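Local coordinates for lipoprotein (Shewanella oneidensis, PDB 3LHN) that is a putative NlpE-family lipoprotein of uncharacterised function, with a calycin-like beta barrel that may bind a lipid or another small hydrophobic ligand, at residues V36-T48 / S56-E68. Residues are numbered along the deposited sequence; the frame is centred on the assembly and turned at random.
Sequences VLPCASCEGIQTT and SFELKSIYLGKDE
Ile45 and Tyr63 face each other in a non-hydrogen-bonded pair of the antiparallel strands 44-48 and 56-64. These side chains run alongside each other in the same direction. Ile45 CG2 sits over the centre of the Tyr63 ring in a CH-pi contact, 4.0 Å from the centroid. Ile45 CD1 overhangs the rim of the same face, 3.5 Å from Tyr63 CE2. Tyr63 chi1 of -72° sets CG anti to the carbonyl carbon and brings the ring under the isoleucine. The disulfide Cys39-Cys42 closes on the ring edge. Cys39 SG lies in the ring plane, 3.7 Å from Tyr63 CD2, and Cys42 SG stands nearby at the same edge. With a serine in place of Tyr63, the disulfide and Ile45 would probably lose their shared aromatic partner, with a gap left beside both. Further along this face a water links Thr47 OG1 and Ser61 OG, of two buried residues, and Thr47 CG2 rests on Leu59 CD1 at 3.6 Å.

On the other face Gln46, Thr48, Lys60 and Ile62 are looser and more open to solvent. Leu64 is the exception and packs over Gly44, its CB 3.4 Å from Gly44 O. Leu64 CD2 lies 4.0 Å from Gln46 OE1, and Leu64 CD1 is 4.1 Å from Val36 CG1. Glu43 crosses Leu64 at a slant, its CB, CG and CD meeting Leu64 near CB, while its OE1 hydrogen-bonds Thr112 OG1 of the second subunit.

Between the faces, paired backbone bonds join Gln46 with Ile62 and Thr48 with Lys60. Glu43 N to Leu64 O is longer, and the donor stands above the carbonyl plane. The arrangement is an antiparallel beta hairpin of strands 44-51 and 56-64, neighbours in the up-and-down, eight-stranded barrel expected of the calycin clan.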
ATOM      1  N   VAL A  36       6.985  10.966 -14.452  1.00  8.47           N
ATOM      2  CA  VAL A  36       6.884   9.518 -14.504  1.00  9.55           C
ATOM      3  C   VAL A  36       7.631   8.976 -13.272  1.00  8.55           C
ATOM      4  O   VAL A  36       8.850   9.031 -13.197  1.00 10.07           O
ATOM      5  CB  VAL A  36       7.424   8.894 -15.774  1.00 10.08           C
ATOM      6  CG1 VAL A  36       7.185   7.334 -15.695  1.00 11.66           C
ATOM      7  CG2 VAL A  36       6.753   9.484 -17.048  1.00 12.81           C
ATOM      8  N   LEU A  37       6.877   8.534 -12.279  1.00  8.63           N
ATOM      9  CA  LEU A  37       7.408   8.134 -10.993  1.00  9.28           C
ATOM     10  C   LEU A  37       7.799   6.668 -11.035  1.00  8.44           C
ATOM     11  O   LEU A  37       7.237   5.874 -11.814  1.00  9.17           O
ATOM     12  CB  LEU A  37       6.337   8.310  -9.916  1.00  9.76           C
ATOM     13  CG  LEU A  37       5.830   9.717  -9.561  1.00 10.98           C
ATOM     14  CD1 LEU A  37       4.623   9.682  -8.651  1.00 12.06           C
ATOM     15  CD2 LEU A  37       6.929  10.561  -8.953  1.00 11.94           C
ATOM     16  N   PRO A  38       8.729   6.254 -10.165  1.00  7.80           N
ATOM     17  CA  PRO A  38       9.029   4.840 -10.093  1.00  7.97           C
ATOM     18  C   PRO A  38       7.867   4.031  -9.597  1.00  8.95           C
ATOM     19  O   PRO A  38       7.106   4.492  -8.760  1.00  9.57           O
ATOM     20  CB  PRO A  38      10.204   4.789  -9.073  1.00  8.11           C
ATOM     21  CG  PRO A  38      10.818   6.143  -9.184  1.00  8.18           C
ATOM     22  CD  PRO A  38       9.640   7.051  -9.316  1.00  8.06           C
ATOM     23  N   CYS A  39       7.770   2.797 -10.088  1.00  9.11           N
ATOM     24  CA  CYS A  39       6.644   1.917  -9.761  1.00  9.31           C
ATOM     25  C   CYS A  39       7.169   0.690  -9.048  1.00 10.06           C
ATOM     26  O   CYS A  39       8.128   0.108  -9.499  1.00  9.05           O
ATOM     27  CB  CYS A  39       5.970   1.528 -11.052  1.00  9.39           C
ATOM     28  SG  CYS A  39       4.460   0.550 -10.859  1.00 11.22           S
ATOM     29  N   ALA A  40       6.569   0.299  -7.931  1.00  8.95           N
ATOM     30  CA  ALA A  40       7.068  -0.874  -7.203  1.00  8.21           C
ATOM     31  C   ALA A  40       7.090  -2.146  -8.044  1.00  8.31           C
ATOM     32  O   ALA A  40       7.997  -2.979  -7.898  1.00  7.68           O
ATOM     33  CB  ALA A  40       6.251  -1.126  -5.954  1.00 11.14           C
ATOM     34  N   SER A  41       6.113  -2.310  -8.935  1.00  9.48           N
ATOM     35  CA  SER A  41       6.088  -3.550  -9.732  1.00 10.50           C
ATOM     36  C   SER A  41       5.567  -3.350 -11.130  1.00 10.90           C
ATOM     37  O   SER A  41       4.833  -4.178 -11.665  1.00 11.19           O
ATOM     38  CB  SER A  41       5.276  -4.648  -9.022  1.00 12.94           C
ATOM     39  OG  SER A  41       3.942  -4.237  -8.923  1.00 16.18           O
ATOM     40  N   CYS A  42       6.045  -2.295 -11.752  1.00  9.08           N
ATOM     41  CA  CYS A  42       5.667  -1.979 -13.123  1.00  9.72           C
ATOM     42  C   CYS A  42       6.659  -1.005 -13.699  1.00  9.56           C
ATOM     43  O   CYS A  42       7.557  -0.527 -13.007  1.00  8.33           O
ATOM     44  CB  CYS A  42       4.231  -1.490 -13.175  1.00 10.62           C
ATOM     45  SG  CYS A  42       3.900   0.253 -12.881  1.00 11.02           S
ATOM     46  N   GLU A  43       6.482  -0.708 -14.977  1.00  8.90           N
ATOM     47  CA  GLU A  43       7.453   0.096 -15.688  1.00  9.28           C
ATOM     48  C   GLU A  43       7.636   1.484 -15.082  1.00  9.52           C
ATOM     49  O   GLU A  43       8.740   2.033 -15.035  1.00  9.24           O
ATOM     50  CB  GLU A  43       7.016   0.188 -17.156  1.00  9.68           C
ATOM     51  CG  GLU A  43       7.744   1.285 -17.911  1.00 12.60           C
ATOM     52  CD  GLU A  43       7.477   1.277 -19.389  1.00 15.54           C
ATOM     53  OE1 GLU A  43       7.150   0.214 -19.944  1.00 17.62           O
ATOM     54  OE2 GLU A  43       7.704   2.347 -19.975  1.00 20.13           O
ATOM     55  N   GLY A  44       6.541   2.121 -14.662  1.00  8.45           N
ATOM     56  CA  GLY A  44       6.602   3.443 -14.126  1.00  8.86           C
ATOM     57  C   GLY A  44       5.178   3.978 -13.991  1.00  8.12           C
ATOM     58  O   GLY A  44       4.250   3.343 -14.477  1.00  9.43           O
ATOM     59  N   ILE A  45       5.039   5.129 -13.353  1.00  8.62           N
ATOM     60  CA  ILE A  45       3.710   5.685 -13.110  1.00  8.24           C
ATOM     61  C   ILE A  45       3.646   7.062 -13.776  1.00  8.83           C
ATOM     62  O   ILE A  45       4.214   8.035 -13.239  1.00  9.03           O
ATOM     63  CB  ILE A  45       3.357   5.821 -11.643  1.00  9.52           C
ATOM     64  CG1 ILE A  45       3.714   4.566 -10.829  1.00 10.61           C
ATOM     65  CG2 ILE A  45       1.860   6.098 -11.512  1.00 10.19           C
ATOM     66  CD1 ILE A  45       3.542   4.768  -9.321  1.00 13.38           C
ATOM     67  N   GLN A  46       3.003   7.144 -14.932  1.00  8.18           N
ATOM     68  CA  GLN A  46       2.848   8.428 -15.606  1.00  8.77           C
ATOM     69  C   GLN A  46       1.807   9.203 -14.828  1.00  8.21           C
ATOM     70  O   GLN A  46       0.626   8.840 -14.814  1.00  9.43           O
ATOM     71  CB  GLN A  46       2.447   8.193 -17.040  1.00 12.10           C
ATOM     72  CG  GLN A  46       2.212   9.420 -17.869  1.00 16.01           C
ATOM     73  CD  GLN A  46       2.041   9.100 -19.364  1.00 20.49           C
ATOM     74  OE1 GLN A  46       2.686   8.194 -19.923  1.00 24.45           O
ATOM     75  NE2 GLN A  46       1.160   9.842 -20.004  1.00 25.12           N
ATOM     76  N   THR A  47       2.223  10.266 -14.193  1.00  8.27           N
ATOM     77  CA  THR A  47       1.446  10.974 -13.188  1.00  8.61           C
ATOM     78  C   THR A  47       1.104  12.389 -13.579  1.00  7.90           C
ATOM     79  O   THR A  47       1.950  13.122 -14.084  1.00  9.08           O
ATOM     80  CB  THR A  47       2.282  11.025 -11.886  1.00 10.64           C
ATOM     81  OG1 THR A  47       2.552   9.691 -11.465  1.00 11.99           O
ATOM     82  CG2 THR A  47       1.563  11.818 -10.748  1.00 11.48           C
ATOM     83  N   THR A  48      -0.128  12.782 -13.351  1.00  7.66           N
ATOM     84  CA  THR A  48      -0.620  14.160 -13.543  1.00  7.60           C
ATOM     85  C   THR A  48      -1.348  14.537 -12.270  1.00  8.33           C
ATOM     86  O   THR A  48      -2.321  13.881 -11.871  1.00  8.75           O
ATOM     87  CB  THR A  48      -1.577  14.259 -14.753  1.00  9.79           C
ATOM     88  OG1 THR A  48      -0.960  13.679 -15.924  1.00 11.64           O
ATOM     89  CG2 THR A  48      -1.949  15.723 -15.015  1.00 10.75           C
ATOM     90  N   SER A  56      -8.021  21.390  -2.917  1.00  8.06           N
ATOM     91  CA  SER A  56      -8.559  20.178  -3.515  1.00  8.29           C
ATOM     92  C   SER A  56      -7.583  19.751  -4.606  1.00  8.17           C
ATOM     93  O   SER A  56      -6.802  20.556  -5.149  1.00  7.77           O
ATOM     94  CB  SER A  56      -9.970  20.363  -4.031  1.00  9.60           C
ATOM     95  OG  SER A  56     -10.035  21.236  -5.077  1.00 12.44           O
ATOM     96  N   PHE A  57      -7.597  18.463  -4.906  1.00  8.34           N
ATOM     97  CA  PHE A  57      -6.718  17.940  -5.933  1.00  7.48           C
ATOM     98  C   PHE A  57      -7.383  16.879  -6.768  1.00  7.45           C
ATOM     99  O   PHE A  57      -8.328  16.226  -6.336  1.00  7.35           O
ATOM    100  CB  PHE A  57      -5.417  17.339  -5.388  1.00  7.33           C
ATOM    101  CG  PHE A  57      -5.579  15.984  -4.745  1.00  7.33           C
ATOM    102  CD1 PHE A  57      -6.047  15.867  -3.426  1.00  7.59           C
ATOM    103  CD2 PHE A  57      -5.336  14.838  -5.455  1.00  7.74           C
ATOM    104  CE1 PHE A  57      -6.246  14.673  -2.882  1.00  8.11           C
ATOM    105  CE2 PHE A  57      -5.564  13.588  -4.889  1.00  8.84           C
ATOM    106  CZ  PHE A  57      -6.004  13.503  -3.585  1.00  8.05           C
ATOM    107  N   GLU A  58      -6.794  16.668  -7.950  1.00  7.03           N
ATOM    108  CA  GLU A  58      -7.125  15.525  -8.822  1.00  8.79           C
ATOM    109  C   GLU A  58      -5.842  14.878  -9.282  1.00  8.50           C
ATOM    110  O   GLU A  58      -4.937  15.589  -9.716  1.00  9.07           O
ATOM    111  CB  GLU A  58      -7.976  15.970 -10.012  1.00 12.48           C
ATOM    112  CG  GLU A  58      -9.356  16.496  -9.698  1.00 17.89           C
ATOM    113  CD  GLU A  58     -10.295  16.480 -10.911  1.00 23.26           C
ATOM    114  OE1 GLU A  58      -9.813  16.321 -12.070  1.00 26.50           O
ATOM    115  OE2 GLU A  58     -11.542  16.568 -10.683  1.00 27.63           O
ATOM    116  N   LEU A  59      -5.745  13.556  -9.174  1.00  9.15           N
ATOM    117  CA  LEU A  59      -4.540  12.832  -9.516  1.00  9.31           C
ATOM    118  C   LEU A  59      -4.918  11.804 -10.567  1.00 10.27           C
ATOM    119  O   LEU A  59      -5.961  11.109 -10.428  1.00  9.93           O
ATOM    120  CB  LEU A  59      -3.983  12.135  -8.286  1.00 11.58           C
ATOM    121  CG  LEU A  59      -2.810  11.183  -8.433  1.00 12.74           C
ATOM    122  CD1 LEU A  59      -1.527  11.911  -8.860  1.00 13.73           C
ATOM    123  CD2 LEU A  59      -2.563  10.363  -7.112  1.00 15.74           C
ATOM    124  N   LYS A  60      -4.182  11.762 -11.675  0.70  9.48           N
ATOM    125  CA  LYS A  60      -4.271  10.658 -12.612  0.70  9.71           C
ATOM    126  C   LYS A  60      -2.928   9.943 -12.602  0.70  9.42           C
ATOM    127  O   LYS A  60      -1.851  10.561 -12.688  0.70  9.40           O
ATOM    128  CB  LYS A  60      -4.631  11.137 -14.006  0.70  9.98           C
ATOM    129  CG  LYS A  60      -4.646   9.997 -15.023  0.70 12.11           C
ATOM    130  CD  LYS A  60      -4.936  10.575 -16.406  0.70 14.58           C
ATOM    131  CE  LYS A  60      -5.338   9.545 -17.402  0.70 15.94           C
ATOM    132  NZ  LYS A  60      -5.539  10.298 -18.698  0.70 18.97           N
ATOM    133  N   SER A  61      -2.990   8.634 -12.557  1.00  9.78           N
ATOM    134  CA  SER A  61      -1.782   7.779 -12.517  1.00  9.34           C
ATOM    135  C   SER A  61      -1.962   6.660 -13.517  1.00 10.57           C
ATOM    136  O   SER A  61      -2.857   5.851 -13.328  1.00 12.21           O
ATOM    137  CB  SER A  61      -1.590   7.134 -11.142  1.00 11.33           C
ATOM    138  OG  SER A  61      -1.498   8.107 -10.091  1.00 13.73           O
ATOM    139  N   ILE A  62      -1.176   6.631 -14.591  1.00  9.35           N
ATOM    140  CA  ILE A  62      -1.183   5.506 -15.517  1.00 10.04           C
ATOM    141  C   ILE A  62      -0.019   4.614 -15.174  1.00  9.47           C
ATOM    142  O   ILE A  62       1.170   5.005 -15.257  1.00  9.21           O
ATOM    143  CB  ILE A  62      -1.056   5.952 -16.966  1.00 11.75           C
ATOM    144  CG1 ILE A  62      -2.148   7.012 -17.254  1.00 14.10           C
ATOM    145  CG2 ILE A  62      -1.095   4.774 -17.923  1.00 12.37           C
ATOM    146  CD1 ILE A  62      -2.129   7.487 -18.695  1.00 17.95           C
ATOM    147  N   TYR A  63      -0.352   3.405 -14.714  1.00  9.15           N
ATOM    148  CA  TYR A  63       0.640   2.402 -14.402  1.00  9.05           C
ATOM    149  C   TYR A  63       1.037   1.734 -15.708  1.00  9.58           C
ATOM    150  O   TYR A  63       0.281   0.964 -16.306  1.00 11.32           O
ATOM    151  CB  TYR A  63       0.096   1.435 -13.360  1.00  9.29           C
ATOM    152  CG  TYR A  63      -0.007   2.060 -12.003  1.00 10.66           C
ATOM    153  CD1 TYR A  63      -1.062   2.887 -11.627  1.00 11.95           C
ATOM    154  CD2 TYR A  63       0.983   1.857 -11.068  1.00 12.17           C
ATOM    155  CE1 TYR A  63      -1.097   3.493 -10.354  1.00 13.15           C
ATOM    156  CE2 TYR A  63       0.939   2.439  -9.825  1.00 13.41           C
ATOM    157  CZ  TYR A  63      -0.090   3.253  -9.466  1.00 14.40           C
ATOM    158  OH  TYR A  63      -0.082   3.820  -8.204  1.00 17.19           O
ATOM    159  N   LEU A  64       2.244   2.021 -16.140  1.00  9.70           N
ATOM    160  CA  LEU A  64       2.769   1.642 -17.440  1.00 11.25           C
ATOM    161  C   LEU A  64       3.236   0.191 -17.435  1.00 12.38           C
ATOM    162  O   LEU A  64       3.557  -0.380 -16.393  1.00 11.41           O
ATOM    163  CB  LEU A  64       3.972   2.520 -17.798  1.00 11.20           C
ATOM    164  CG  LEU A  64       3.670   4.009 -17.817  1.00 12.35           C
ATOM    165  CD1 LEU A  64       4.996   4.773 -17.956  1.00 13.05           C
ATOM    166  CD2 LEU A  64       2.611   4.359 -18.905  1.00 12.86           C
ATOM    167  N   GLY A  65       3.298  -0.379 -18.626  1.00 14.05           N
ATOM    168  CA  GLY A  65       3.805  -1.726 -18.831  1.00 14.36           C
ATOM    169  C   GLY A  65       2.877  -2.594 -19.629  1.00 14.92           C
ATOM    170  O   GLY A  65       1.888  -2.133 -20.225  1.00 14.36           O
ATOM    171  N   LYS A  66       3.172  -3.885 -19.584  0.50 13.92           N
ATOM    172  CA  LYS A  66       2.447  -4.877 -20.354  0.50 15.36           C
ATOM    173  C   LYS A  66       1.013  -5.056 -19.823  0.50 16.54           C
ATOM    174  O   LYS A  66       0.144  -5.592 -20.522  0.50 15.79           O
ATOM    175  CB  LYS A  66       3.250  -6.199 -20.345  0.50 14.91           C
ATOM    176  CG  LYS A  66       4.646  -6.154 -21.080  0.50 14.83           C
ATOM    177  CD  LYS A  66       5.632  -7.326 -20.683  0.50 14.32           C
ATOM    178  N   ASP A  67       0.777  -4.631 -18.577  1.00 17.56           N
ATOM    179  CA  ASP A  67      -0.530  -4.717 -17.926  1.00 18.07           C
ATOM    180  C   ASP A  67      -1.027  -3.331 -17.458  1.00 18.30           C
ATOM    181  O   ASP A  67      -1.150  -3.093 -16.263  1.00 21.14           O
ATOM    182  CB  ASP A  67      -0.425  -5.641 -16.718  1.00 20.21           C
ATOM    183  CG  ASP A  67      -1.760  -5.863 -16.044  1.00 22.67           C
ATOM    184  OD1 ASP A  67      -2.795  -5.633 -16.716  1.00 25.06           O
ATOM    185  OD2 ASP A  67      -1.779  -6.293 -14.862  1.00 23.96           O
ATOM    186  N   GLU A  68      -1.353  -2.460 -18.391  1.00 15.86           N
ATOM    187  CA  GLU A  68      -1.594  -1.052 -18.011  1.00 16.68           C
ATOM    188  C   GLU A  68      -2.887  -0.869 -17.251  1.00 13.55           C
ATOM    189  O   GLU A  68      -3.878  -1.558 -17.524  1.00 13.22           O
ATOM    190  CB  GLU A  68      -1.569  -0.186 -19.268  1.00 19.67           C
ATOM    191  CG  GLU A  68      -1.824   1.239 -19.012  1.00 23.15           C
ATOM    192  CD  GLU A  68      -1.722   2.081 -20.241  1.00 26.02           C
ATOM    193  OE1 GLU A  68      -0.603   2.157 -20.816  1.00 29.71           O
ATOM    194  OE2 GLU A  68      -2.750   2.714 -20.572  1.00 29.28           O
TER
HETATM  195  O   HOH W   1       0.919   8.969  -9.386  1.00 16.71           O